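Local structure of luciferase-like enzymeAMP-CoA-ligase (Zophobas atratus, 4W8O) at residues C74-N79 with L100-S105; L113-P118 with Y389-A394; M182-G187 with T224-T229; K193-S198 with M324-L329. The protein probably activates carboxylic acids by ATP-dependent adenylation before their transfer to coenzyme A. All coordinates share one frame; numbering follows the deposited sequence.

Interactions 1 and 4 are buried, interaction 3 is partly buried and interaction 2 lies at the surface. The eight-stranded sheet that includes strands 72-76, 179-184 and 194-198 links interactions 1, 3 and 4. Interactions 3 and 4 use the neighbouring strands 179-184 and 194-198, with Phe183 N meeting Ile195 O at 3.0 Å, and both carry residues of the ligand pocket. Chemistry follows place: a backbone bond and sulfur-leucine packing in interaction 1, aromatic and aliphatic contacts in interaction 3, a histidine holding a hairpin turn in interaction 4, and an arginine with waters at a helix end in interaction 2, whose Tyr389 packs on Met182.

Interaction 1: residues C74-N79 with L100-S105; sequences CFCSTN and LDPTLS
Leu100 meets strand 72-76 through both its backbone and its side chain. Its N-H points at Phe75 O over 2.8 Å in an almost straight bond (176°), extending the parallel pairing of strands 72-76 and 96-99, which are joined in a beta-alpha-beta crossover. One step on, water 1 stands between the chains, accepting from Ser77 N at 2.9 Å and lying equally close to Leu100 O.

From the backbone outward, Leu100 CB lies 3.8 Å from Phe75 O. Leu100 CG, the branch point, sits 3.5 Å from Cys74 SG, which is turned anti to its own backbone N (chi1 -167°). Leu100 CD1 flanks Cys74 SG at 3.6 Å, and CD2 comes less close to it. The second cysteine of the strand faces Pro102: Cys76 SG rests 3.9 Å from Pro102 CA, and Pro102 CG packs against the peptide between Ser77 and Thr78. Pro102 is the second residue of a type I turn, Asp101 to Leu104, that leads the chain into helix 106-116. Leu100 is thereby packed between Cys74 and Ile121 on the sheet and Ile109 and Leu112 on that helix.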
# COMPACT_ATOMS: atom_id res chain seq x y z
N CYS A 74 16.11 3.25 0.68
CA CYS A 74 15.26 3.52 -0.45
C CYS A 74 15.26 2.37 -1.46
O CYS A 74 16.22 1.62 -1.54
CB CYS A 74 15.75 4.80 -1.10
SG CYS A 74 14.60 5.49 -2.27
N PHE A 75 14.17 2.24 -2.20
CA PHE A 75 14.00 1.16 -3.18
C PHE A 75 13.45 1.72 -4.49
O PHE A 75 12.50 2.50 -4.49
CB PHE A 75 13.06 0.09 -2.62
CG PHE A 75 13.52 -0.44 -1.30
CD1 PHE A 75 13.20 0.22 -0.13
CD2 PHE A 75 14.36 -1.54 -1.24
CE1 PHE A 75 13.67 -0.23 1.08
CE2 PHE A 75 14.84 -1.99 -0.03
CZ PHE A 75 14.50 -1.34 1.13
N CYS A 76 14.09 1.34 -5.60
CA CYS A 76 13.57 1.66 -6.93
C CYS A 76 13.52 0.41 -7.81
O CYS A 76 14.50 0.07 -8.48
CB CYS A 76 14.40 2.75 -7.60
SG CYS A 76 13.60 3.39 -9.08
N SER A 77 12.38 -0.26 -7.80
CA SER A 77 12.24 -1.51 -8.52
C SER A 77 10.77 -1.84 -8.78
O SER A 77 9.91 -1.52 -7.96
CB SER A 77 12.89 -2.65 -7.73
OG SER A 77 12.68 -3.91 -8.33
N THR A 78 10.51 -2.47 -9.92
CA THR A 78 9.25 -3.15 -10.16
C THR A 78 9.16 -4.35 -9.21
O THR A 78 10.11 -4.68 -8.49
CB THR A 78 9.13 -3.63 -11.61
OG1 THR A 78 10.32 -4.31 -12.00
CG2 THR A 78 8.90 -2.46 -12.56
N ASN A 79 8.00 -4.99 -9.19
CA ASN A 79 7.79 -6.14 -8.32
C ASN A 79 8.52 -7.38 -8.82
O ASN A 79 8.53 -7.69 -10.02
CB ASN A 79 6.29 -6.42 -8.16
CG ASN A 79 5.57 -5.35 -7.35
OD1 ASN A 79 6.06 -4.89 -6.33
ND2 ASN A 79 4.39 -4.98 -7.80
N LEU A 100 10.55 4.44 -4.54
CA LEU A 100 10.43 5.36 -5.66
C LEU A 100 9.81 4.65 -6.86
O LEU A 100 9.95 3.44 -7.01
CB LEU A 100 11.80 5.89 -6.06
CG LEU A 100 12.65 6.48 -4.94
CD1 LEU A 100 13.98 6.92 -5.52
CD2 LEU A 100 11.95 7.65 -4.25
N ASP A 101 9.13 5.41 -7.71
CA ASP A 101 8.50 4.87 -8.91
C ASP A 101 9.52 4.89 -10.04
O ASP A 101 10.02 5.95 -10.40
CB ASP A 101 7.28 5.71 -9.29
CG ASP A 101 6.36 5.03 -10.31
OD1 ASP A 101 6.79 4.12 -11.05
OD2 ASP A 101 5.17 5.43 -10.37
N PRO A 102 9.84 3.71 -10.60
CA PRO A 102 10.77 3.61 -11.74
C PRO A 102 10.32 4.38 -12.99
O PRO A 102 11.15 4.68 -13.83
CB PRO A 102 10.81 2.11 -12.04
CG PRO A 102 10.33 1.44 -10.82
CD PRO A 102 9.34 2.38 -10.19
N THR A 103 9.03 4.70 -13.10
CA THR A 103 8.51 5.43 -14.25
C THR A 103 8.62 6.95 -14.09
O THR A 103 8.20 7.69 -14.98
CB THR A 103 7.03 5.11 -14.52
OG1 THR A 103 6.23 5.65 -13.47
CG2 THR A 103 6.80 3.61 -14.63
N LEU A 104 9.15 7.43 -12.97
CA LEU A 104 9.29 8.87 -12.78
C LEU A 104 10.53 9.41 -13.50
O LEU A 104 11.53 8.71 -13.64
CB LEU A 104 9.36 9.21 -11.30
CG LEU A 104 8.04 9.06 -10.54
CD1 LEU A 104 8.32 8.96 -9.04
CD2 LEU A 104 7.09 10.21 -10.83
N SER A 105 10.45 10.67 -13.92
CA SER A 105 11.55 11.35 -14.58
C SER A 105 12.71 11.55 -13.63
O SER A 105 12.56 11.46 -12.41
CB SER A 105 11.11 12.71 -15.10
OG SER A 105 10.91 13.62 -14.03
O HOH W 1 10.38 0.76 -5.98

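Interaction 2: residues L113-P118 with Y389-A394; sequences LSLVTP and YRNDSA
Arg390 lays its guanidinium group against the last turn of helix 106-116, in the beta-alpha-beta crossover that links strands 96-99 and 120-124. The helix stops at Thr117, whose positive phi (35°) turns the chain away while its N still bonds to Leu113 O. Arg390 NH2 carries the grip: it donates to Thr117 OG1 at 2.6 Å, the oxygen lying near the guanidinium plane, and makes a weak, bent bond to Leu115 O at 3.0 Å. A carbonyl-rich helix end would probably favour the positive group. A valine in place of Thr117 would lack the hydroxyl, and Arg390 NH2 would probably be left with the weaker hold of Leu115 O and be freer to swing toward solvent.

The tighter part lies inward. Tyr389, with CG anti to its backbone N (chi1 -170°), brings its ring edge to Leu115 O, CD2 standing 3.5 Å away, and its CE2 sits 3.3 Å above the guanidinium plane of Arg390. Water 3 bridges this packed part, donating to Val116 O and meeting Tyr389 OH. Farther in, both Tyr389 and Val116 pack on Met182 and Ala194. Toward solvent, water 2 donates to Ser114 O beside Arg390. On this looser side, the side chains of Leu115 and Asn391 cross at about a right angle, Leu115 CD2 lying 3.9 Å from Asn391 ND2.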
# COMPACT_ATOMS: atom_id res chain seq x y z
N LEU A 113 14.56 12.13 -3.78
CA LEU A 113 15.80 11.81 -3.07
C LEU A 113 16.23 12.95 -2.14
O LEU A 113 16.72 12.70 -1.03
CB LEU A 113 16.93 11.47 -4.06
CG LEU A 113 16.82 10.14 -4.80
CD1 LEU A 113 17.87 10.02 -5.90
CD2 LEU A 113 16.94 8.98 -3.83
N SER A 114 16.04 14.18 -2.59
CA SER A 114 16.43 15.34 -1.79
C SER A 114 15.55 15.46 -0.55
O SER A 114 15.99 15.98 0.47
CB SER A 114 16.37 16.63 -2.63
OG SER A 114 15.03 17.10 -2.79
N LEU A 115 14.31 14.98 -0.63
CA LEU A 115 13.43 14.95 0.54
C LEU A 115 13.92 13.97 1.62
O LEU A 115 13.93 14.32 2.80
CB LEU A 115 12.00 14.58 0.16
CG LEU A 115 11.21 15.57 -0.69
CD1 LEU A 115 9.93 14.91 -1.19
CD2 LEU A 115 10.89 16.83 0.10
N VAL A 116 14.31 12.76 1.22
CA VAL A 116 14.58 11.67 2.17
C VAL A 116 16.06 11.30 2.34
O VAL A 116 16.39 10.55 3.26
CB VAL A 116 13.73 10.42 1.84
CG1 VAL A 116 12.25 10.79 1.76
CG2 VAL A 116 14.19 9.72 0.56
N THR A 117 16.93 11.81 1.46
CA THR A 117 18.39 11.63 1.56
C THR A 117 18.79 10.26 2.12
O THR A 117 19.28 10.16 3.23
CB THR A 117 19.02 12.74 2.41
OG1 THR A 117 18.46 12.73 3.73
CG2 THR A 117 18.78 14.12 1.78
N PRO A 118 18.58 9.19 1.33
CA PRO A 118 18.78 7.82 1.83
C PRO A 118 20.25 7.42 1.98
O PRO A 118 21.12 7.96 1.31
CB PRO A 118 18.08 6.95 0.78
CG PRO A 118 18.07 7.76 -0.47
CD PRO A 118 18.24 9.21 -0.11
N TYR A 389 8.49 14.45 6.84
CA TYR A 389 9.84 14.12 7.29
C TYR A 389 10.65 15.37 7.65
O TYR A 389 11.23 15.44 8.73
CB TYR A 389 10.56 13.32 6.20
CG TYR A 389 11.88 12.71 6.62
CD1 TYR A 389 11.98 11.91 7.76
CD2 TYR A 389 13.02 12.90 5.86
CE1 TYR A 389 13.18 11.32 8.13
CE2 TYR A 389 14.24 12.34 6.22
CZ TYR A 389 14.31 11.54 7.35
OH TYR A 389 15.51 10.99 7.71
N ARG A 390 10.70 16.34 6.75
CA ARG A 390 11.37 17.60 7.06
C ARG A 390 10.53 18.86 6.84
O ARG A 390 10.96 19.95 7.20
CB ARG A 390 12.70 17.69 6.30
CG ARG A 390 13.74 16.73 6.87
CD ARG A 390 15.14 17.01 6.37
NE ARG A 390 15.51 16.13 5.26
CZ ARG A 390 16.30 15.06 5.35
NH1 ARG A 390 16.81 14.66 6.51
NH2 ARG A 390 16.56 14.37 4.25
N ASN A 391 9.34 18.71 6.28
CA ASN A 391 8.48 19.84 6.03
C ASN A 391 7.36 19.93 7.09
O ASN A 391 7.43 19.25 8.12
CB ASN A 391 7.98 19.78 4.58
CG ASN A 391 9.03 20.28 3.60
OD1 ASN A 391 9.50 21.41 3.72
ND2 ASN A 391 9.43 19.45 2.65
N ASP A 392 6.36 20.78 6.86
CA ASP A 392 5.40 21.16 7.90
C ASP A 392 3.97 20.84 7.48
O ASP A 392 3.36 21.56 6.70
CB ASP A 392 5.54 22.66 8.18
CG ASP A 392 4.63 23.14 9.30
OD1 ASP A 392 3.75 22.39 9.74
OD2 ASP A 392 4.81 24.30 9.74
N SER A 393 3.43 19.76 8.04
CA SER A 393 2.09 19.28 7.72
C SER A 393 1.00 19.91 8.61
O SER A 393 -0.13 19.43 8.60
CB SER A 393 2.04 17.76 7.87
OG SER A 393 2.39 17.35 9.19
N ALA A 394 1.31 20.99 9.34
CA ALA A 394 0.35 21.59 10.29
C ALA A 394 -1.02 21.87 9.67
O ALA A 394 -2.06 21.57 10.27
CB ALA A 394 0.91 22.87 10.89
O HOH W 2 16.04 17.03 3.09
O HOH W 3 17.44 10.76 5.75

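Interaction 3: residues M182-G187 with T224-T229; sequences MFFSSG and TMYWIT
Met225 meets Phe183 through its backbone, Met225 O standing 4.3 Å from Phe183 CE1, while its side chain runs off toward Asn79, Asn83 and Met231. Tyr226 touches the strand in two ways. Tyr226 O lies in the plane of the Phe183 ring, 3.7 Å from Phe183 CD1 at the edge, where the polarised ring hydrogens would probably suit a carbonyl. Its own ring, with CG anti to the backbone N (chi1 174°), reaches back to the strand; the side chains of Tyr226 and Phe184 cross at about a right angle, Tyr226 CE1 lying 4.1 Å from Phe184 CD2. Water 4 spans the gap between the backbones: it donates to Tyr226 O at 3.2 Å and accepts a weak bond from Phe184 N.

The two segments come from different layers of the ANL fold. Phe183 and Phe184 end strand 179-184 of the eight-stranded sheet, and the chain then enters a Ser/Gly/Thr-rich loop that in relatives binds the phosphates of ATP. Residues 224-229 lead from strand 218-221 of the nine-stranded sheet into helix 228-239.

Trp227, at the N-cap position of that helix, gives its N to Thr224 O and receives Tyr226 CD2 3.5 Å above the centre of its indole. Ile228 supplies the closest packing. Its CG1 branch, carried anti to the backbone N, brings CD1 over the face of Phe183 in a CH-pi contact, 3.9 Å from the ring centroid and 30° off the normal. Thr229 bonds through OG1 to Thr223 OG1; with Ser186 and Ile228 it lines the pocket that holds a polyether molecule, probably from the crystallisation liquor.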
# COMPACT_ATOMS: atom_id res chain seq x y z
N MET A 182 7.59 5.60 4.64
CA MET A 182 7.28 6.91 4.05
C MET A 182 6.63 6.78 2.67
O MET A 182 6.87 5.81 1.95
CB MET A 182 8.52 7.80 3.97
CG MET A 182 9.06 8.24 5.32
SD MET A 182 10.43 9.42 5.28
CE MET A 182 11.72 8.39 4.62
N PHE A 183 5.77 7.74 2.34
CA PHE A 183 5.18 7.90 1.01
C PHE A 183 5.31 9.38 0.63
O PHE A 183 5.86 10.18 1.40
CB PHE A 183 3.72 7.45 0.98
CG PHE A 183 3.53 5.99 1.30
CD1 PHE A 183 3.67 5.03 0.33
CD2 PHE A 183 3.22 5.59 2.60
CE1 PHE A 183 3.51 3.68 0.62
CE2 PHE A 183 3.08 4.24 2.91
CZ PHE A 183 3.21 3.29 1.91
N PHE A 184 4.84 9.74 -0.55
CA PHE A 184 4.99 11.10 -1.04
C PHE A 184 3.66 11.75 -1.34
O PHE A 184 2.81 11.14 -1.99
CB PHE A 184 5.89 11.10 -2.26
CG PHE A 184 7.27 10.61 -1.98
CD1 PHE A 184 8.17 11.41 -1.29
CD2 PHE A 184 7.68 9.34 -2.37
CE1 PHE A 184 9.45 10.97 -1.02
CE2 PHE A 184 8.95 8.89 -2.10
CZ PHE A 184 9.85 9.71 -1.43
N SER A 185 3.49 12.97 -0.85
CA SER A 185 2.26 13.71 -1.00
C SER A 185 2.03 14.08 -2.45
O SER A 185 2.97 14.09 -3.25
CB SER A 185 2.27 14.98 -0.14
OG SER A 185 3.19 15.94 -0.64
N SER A 186 0.78 14.39 -2.78
CA SER A 186 0.39 14.80 -4.12
C SER A 186 -0.74 15.82 -4.01
O SER A 186 -1.84 15.59 -4.51
CB SER A 186 -0.07 13.59 -4.94
OG SER A 186 -1.12 12.89 -4.27
N GLY A 187 -0.46 16.93 -3.34
CA GLY A 187 -1.41 18.04 -3.28
C GLY A 187 -1.65 18.64 -4.66
O GLY A 187 -0.84 18.46 -5.57
N THR A 224 3.29 -1.08 -8.00
CA THR A 224 4.60 -1.18 -7.38
C THR A 224 4.52 -0.69 -5.94
O THR A 224 3.49 -0.15 -5.52
CB THR A 224 5.63 -0.32 -8.13
OG1 THR A 224 5.19 1.04 -8.15
CG2 THR A 224 5.81 -0.83 -9.56
N MET A 225 5.61 -0.87 -5.19
CA MET A 225 5.65 -0.54 -3.76
C MET A 225 5.75 0.97 -3.51
O MET A 225 5.66 1.42 -2.38
CB MET A 225 6.80 -1.28 -3.07
CG MET A 225 6.66 -2.79 -3.06
SD MET A 225 5.23 -3.36 -2.11
CE MET A 225 5.11 -5.06 -2.67
N TYR A 226 5.94 1.73 -4.58
CA TYR A 226 5.78 3.18 -4.54
C TYR A 226 4.40 3.58 -4.02
O TYR A 226 4.26 4.55 -3.28
CB TYR A 226 5.96 3.72 -5.95
CG TYR A 226 5.69 5.19 -6.12
CD1 TYR A 226 6.59 6.15 -5.65
CD2 TYR A 226 4.54 5.64 -6.78
CE1 TYR A 226 6.35 7.50 -5.82
CE2 TYR A 226 4.30 6.99 -6.97
CZ TYR A 226 5.21 7.92 -6.48
OH TYR A 226 4.98 9.26 -6.65
N TRP A 227 3.39 2.83 -4.43
CA TRP A 227 2.00 3.15 -4.10
C TRP A 227 1.62 2.55 -2.76
O TRP A 227 2.02 1.43 -2.42
CB TRP A 227 1.06 2.64 -5.20
CG TRP A 227 1.36 3.26 -6.55
CD1 TRP A 227 2.05 2.70 -7.58
CD2 TRP A 227 0.99 4.58 -6.98
NE1 TRP A 227 2.12 3.57 -8.64
CE2 TRP A 227 1.48 4.73 -8.30
CE3 TRP A 227 0.28 5.64 -6.39
CZ2 TRP A 227 1.30 5.90 -9.04
CZ3 TRP A 227 0.09 6.81 -7.13
CH2 TRP A 227 0.60 6.93 -8.44
N ILE A 228 0.86 3.31 -2.00
CA ILE A 228 0.26 2.84 -0.75
C ILE A 228 -0.38 1.46 -0.91
O ILE A 228 -0.23 0.62 -0.04
CB ILE A 228 -0.77 3.87 -0.21
CG1 ILE A 228 -1.33 3.45 1.16
CG2 ILE A 228 -1.92 4.06 -1.18
CD1 ILE A 228 -0.33 3.51 2.29
N THR A 229 -1.07 1.21 -2.01
CA THR A 229 -1.72 -0.09 -2.21
C THR A 229 -0.73 -1.25 -2.24
O THR A 229 -0.99 -2.32 -1.67
CB THR A 229 -2.56 -0.10 -3.49
OG1 THR A 229 -1.76 0.33 -4.59
CG2 THR A 229 -3.76 0.83 -3.34
O HOH W 4 3.69 7.64 -3.00

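Interaction 4: residues K193-S198 with M324-L329; sequences KAICHS and MSEIGL
His197 reaches from its strand to a carbonyl in the middle of a bulged hairpin turn: His197 NE2 donates to Ser325 O at 2.8 Å, in a nearly straight bond (167°). The oxygen lies close to the imidazole plane and the nitrogen in the carbonyl plane, so two flat groups meet edge-on. His197 CE1, the next ring atom, approaches Glu326 O at 3.4 Å. ND1 is bonded to Ser201 OG of helix 199-211, so both ring nitrogens are engaged and the ring's rotation is fixed. A leucine at His197 would offer no N-H, and Ser325 O would probably lose this donor and Ser201 OG its bond to the ring.

The turn joins strands 317-324 and 328-332. Met324 O accepts from both Ile327 N and Gly328 N, a classic beta bulge, and Gly328 takes up a positive phi that favours glycine. The Gly-Met-Ser-Glu run that opens the turn fits the ANL motif that in relatives takes part in nucleotide binding.

Ile195, two residues before His197 on the same strand, meets the turn with its CD1 alone. Ile195 CD1 packs on Ser325 CB and lies 3.6 Å from Glu326 OE2. Glu326 leaves its backbone away from the strand, but a bend at chi2 (82°) folds the carboxylate back toward Ile195, the two side chains crossing at about a right angle. Its other oxygen, OE1, is hydrogen-bonded to the polyether molecule in the pocket.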
# COMPACT_ATOMS: atom_id res chain seq x y z
N LYS A 193 5.94 16.06 -0.73
CA LYS A 193 6.57 16.02 0.58
C LYS A 193 6.54 14.59 1.06
O LYS A 193 5.75 13.78 0.57
CB LYS A 193 5.84 16.93 1.55
CG LYS A 193 5.80 18.38 1.09
CD LYS A 193 4.37 18.91 1.04
CE LYS A 193 4.24 20.11 0.13
NZ LYS A 193 5.29 21.11 0.43
N ALA A 194 7.42 14.27 2.01
CA ALA A 194 7.55 12.90 2.49
C ALA A 194 6.59 12.66 3.65
O ALA A 194 6.82 13.11 4.77
CB ALA A 194 8.99 12.61 2.90
N ILE A 195 5.51 11.96 3.34
CA ILE A 195 4.54 11.50 4.33
C ILE A 195 5.18 10.44 5.23
O ILE A 195 5.70 9.44 4.76
CB ILE A 195 3.34 10.85 3.62
CG1 ILE A 195 2.56 11.89 2.81
CG2 ILE A 195 2.43 10.17 4.63
CD1 ILE A 195 1.72 11.28 1.70
N CYS A 196 5.14 10.67 6.54
CA CYS A 196 5.70 9.72 7.50
C CYS A 196 4.62 8.92 8.20
O CYS A 196 3.73 9.52 8.84
CB CYS A 196 6.53 10.46 8.55
SG CYS A 196 8.01 11.21 7.86
N HIS A 197 4.68 7.60 8.09
CA HIS A 197 3.91 6.72 8.97
C HIS A 197 4.82 6.10 10.02
O HIS A 197 5.94 5.66 9.71
CB HIS A 197 3.18 5.63 8.19
CG HIS A 197 1.95 6.13 7.51
ND1 HIS A 197 0.81 6.46 8.21
CD2 HIS A 197 1.69 6.41 6.22
CE1 HIS A 197 -0.11 6.89 7.37
NE2 HIS A 197 0.40 6.88 6.15
N SER A 198 4.32 6.06 11.25
CA SER A 198 5.01 5.41 12.34
C SER A 198 4.76 3.92 12.25
O SER A 198 3.95 3.46 11.45
CB SER A 198 4.51 5.95 13.69
OG SER A 198 3.14 5.66 13.88
N MET A 324 -6.22 7.09 0.83
CA MET A 324 -5.08 7.87 0.44
C MET A 324 -3.85 7.47 1.23
O MET A 324 -3.95 6.74 2.21
CB MET A 324 -5.36 9.37 0.61
CG MET A 324 -5.97 9.77 1.94
SD MET A 324 -7.00 11.24 1.77
CE MET A 324 -5.78 12.55 1.75
N SER A 325 -2.69 7.95 0.78
CA SER A 325 -1.42 7.58 1.39
C SER A 325 -1.33 8.04 2.82
O SER A 325 -0.69 7.39 3.64
CB SER A 325 -0.27 8.17 0.59
OG SER A 325 -0.36 7.74 -0.75
N GLU A 326 -2.00 9.15 3.11
CA GLU A 326 -1.93 9.78 4.42
C GLU A 326 -2.61 9.00 5.55
O GLU A 326 -2.39 9.31 6.72
CB GLU A 326 -2.55 11.18 4.37
CG GLU A 326 -1.73 12.23 3.64
CD GLU A 326 -1.90 12.21 2.13
OE1 GLU A 326 -2.58 11.32 1.58
OE2 GLU A 326 -1.33 13.10 1.50
N ILE A 327 -3.43 8.01 5.20
CA ILE A 327 -4.28 7.33 6.21
C ILE A 327 -4.78 5.93 5.82
O ILE A 327 -5.37 5.25 6.65
CB ILE A 327 -5.51 8.21 6.55
CG1 ILE A 327 -6.17 7.77 7.86
CG2 ILE A 327 -6.50 8.23 5.39
CD1 ILE A 327 -7.06 8.83 8.47
N GLY A 328 -4.52 5.49 4.59
CA GLY A 328 -5.00 4.19 4.13
C GLY A 328 -6.46 4.24 3.73
O GLY A 328 -6.95 5.27 3.24
N LEU A 329 -7.16 3.14 3.94
CA LEU A 329 -8.53 2.96 3.48
C LEU A 329 -9.52 3.73 4.36
O LEU A 329 -9.51 3.60 5.58
CB LEU A 329 -8.87 1.47 3.47
CG LEU A 329 -10.08 0.98 2.68
CD1 LEU A 329 -10.13 1.55 1.28
CD2 LEU A 329 -10.04 -0.54 2.63